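Local coordinates for protein amidohydrolase (Staphylococcus aureus, PDB 3NUR) that probably hydrolyses carbon–nitrogen bonds of a still undefined amide substrate, as a metal-dependent amidohydrolase with a TIM-barrel fold, at residues A[177-182]-A[187-192]. Sequence-based numbering, arbitrary orientation.
With CA (calcium ion), chain B.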
# COMPACT_ATOMS: atom_id res chain seq x y z
N ILE A 177 -0.54 10.70 15.37
CA ILE A 177 -1.76 10.03 15.84
C ILE A 177 -2.23 8.87 14.94
O ILE A 177 -2.78 7.89 15.46
CB ILE A 177 -2.89 11.07 16.13
CG1 ILE A 177 -4.07 10.46 16.93
CG2 ILE A 177 -3.37 11.79 14.86
CD1 ILE A 177 -3.70 9.89 18.30
N ILE A 178 -2.00 8.97 13.62
CA ILE A 178 -2.41 7.93 12.67
C ILE A 178 -1.59 6.65 12.91
O ILE A 178 -2.16 5.56 12.98
CB ILE A 178 -2.34 8.45 11.20
CG1 ILE A 178 -3.34 9.62 10.99
CG2 ILE A 178 -2.58 7.30 10.19
CD1 ILE A 178 -3.15 10.46 9.65
N PHE A 179 -0.26 6.80 13.08
CA PHE A 179 0.67 5.69 13.32
C PHE A 179 0.46 5.09 14.70
O PHE A 179 0.50 3.88 14.83
CB PHE A 179 2.13 6.13 13.09
CG PHE A 179 2.28 6.70 11.69
CD1 PHE A 179 2.40 5.85 10.59
CD2 PHE A 179 2.23 8.07 11.47
CE1 PHE A 179 2.49 6.37 9.29
CE2 PHE A 179 2.31 8.59 10.17
CZ PHE A 179 2.42 7.74 9.09
N LYS A 180 0.22 5.95 15.72
CA LYS A 180 -0.06 5.53 17.09
C LYS A 180 -1.32 4.65 17.09
O LYS A 180 -1.34 3.60 17.72
CB LYS A 180 -0.29 6.76 17.98
CG LYS A 180 -0.48 6.44 19.46
CD LYS A 180 -0.58 7.73 20.27
CE LYS A 180 -0.30 7.50 21.73
NZ LYS A 180 -0.18 8.79 22.46
N THR A 181 -2.34 5.07 16.33
CA THR A 181 -3.62 4.36 16.21
C THR A 181 -3.42 2.99 15.58
O THR A 181 -3.90 2.00 16.13
CB THR A 181 -4.66 5.25 15.54
OG1 THR A 181 -4.83 6.42 16.35
CG2 THR A 181 -5.99 4.57 15.38
N ALA A 182 -2.68 2.92 14.45
CA ALA A 182 -2.37 1.66 13.79
C ALA A 182 -1.66 0.68 14.75
O ALA A 182 -2.07 -0.47 14.82
CB ALA A 182 -1.51 1.91 12.55
N VAL A 187 -2.65 -3.26 13.45
CA VAL A 187 -2.94 -3.41 12.02
C VAL A 187 -1.89 -2.65 11.19
O VAL A 187 -1.38 -1.63 11.67
CB VAL A 187 -4.38 -2.98 11.63
CG1 VAL A 187 -5.43 -3.91 12.24
CG2 VAL A 187 -4.65 -1.51 11.97
N PRO A 188 -1.59 -3.09 9.94
CA PRO A 188 -0.59 -2.36 9.14
C PRO A 188 -1.19 -1.18 8.35
O PRO A 188 -2.41 -1.06 8.18
CB PRO A 188 -0.08 -3.44 8.18
CG PRO A 188 -1.30 -4.29 7.91
CD PRO A 188 -2.07 -4.30 9.22
N ILE A 189 -0.31 -0.33 7.82
CA ILE A 189 -0.67 0.77 6.93
C ILE A 189 0.06 0.50 5.60
O ILE A 189 1.28 0.37 5.59
CB ILE A 189 -0.29 2.18 7.49
CG1 ILE A 189 -1.07 2.55 8.78
CG2 ILE A 189 -0.46 3.25 6.42
CD1 ILE A 189 -0.49 3.74 9.51
N TYR A 190 -0.68 0.44 4.51
CA TYR A 190 -0.11 0.28 3.16
C TYR A 190 0.09 1.71 2.64
O TYR A 190 -0.88 2.47 2.58
CB TYR A 190 -1.10 -0.50 2.24
CG TYR A 190 -0.46 -1.16 1.03
CD1 TYR A 190 -0.57 -2.53 0.83
CD2 TYR A 190 0.21 -0.41 0.06
CE1 TYR A 190 0.01 -3.16 -0.28
CE2 TYR A 190 0.77 -1.02 -1.07
CZ TYR A 190 0.67 -2.40 -1.23
OH TYR A 190 1.26 -3.02 -2.29
N LEU A 191 1.34 2.10 2.30
CA LEU A 191 1.65 3.45 1.78
C LEU A 191 1.79 3.31 0.26
O LEU A 191 2.71 2.63 -0.21
CB LEU A 191 2.94 3.98 2.41
CG LEU A 191 3.28 5.47 2.18
CD1 LEU A 191 2.24 6.39 2.86
CD2 LEU A 191 4.67 5.78 2.72
N HIS A 192 0.85 3.89 -0.48
CA HIS A 192 0.70 3.75 -1.94
C HIS A 192 1.04 5.07 -2.67
O HIS A 192 0.76 6.14 -2.14
CB HIS A 192 -0.77 3.36 -2.21
CG HIS A 192 -1.12 3.00 -3.63
ND1 HIS A 192 -1.23 3.96 -4.61
CD2 HIS A 192 -1.41 1.79 -4.17
CE1 HIS A 192 -1.53 3.31 -5.72
NE2 HIS A 192 -1.65 2.01 -5.50
CA CA B . -2.18 0.24 -6.94
O HOH W 1 -0.49 0.70 -8.25
O HOH W 2 -3.14 1.90 -8.14
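With CG1 of Ile189 anti to its carbonyl carbon (chi1 -65°) and the chain extended beyond it, the side chain reaches from the strand to the helix and delivers CD1 among Ile178, Phe179 and Ala182. The CD1 methyl sits 3.7 Å from CB of Ala182, whose small side chain lets the strand residue come close to the helix backbone. On Phe179, CG lies anti to the carbonyl carbon (chi1 -56°), which swings the ring round so that its CD1 comes within 3.7 Å of CD1 of Ile189; the two side chains cross at about a right angle, and the broad apolar ring also packs on Met249 of the next strand. CG2 of Ile178 makes a looser contact with CD1 of Ile189, at 4.2 Å. This is the helix-to-strand return of a beta-alpha-beta unit of the TIM barrel, in which helix 176-185 covers strand 189-192 from outside; the axes of segments 177-182 and 189-192 approach to 11.0 Å. At the turn, Val187 N donates a nearly straight hydrogen bond (173°) to Ala182 O, 3.2 Å away, approaching tilted from the carbonyl plane. At the strand's far end His192, whose imidazole offers a coordinating nitrogen, binds the calcium ion through NE2 at 2.3 Å; Glu28, His30, Asp316 and two waters complete the site.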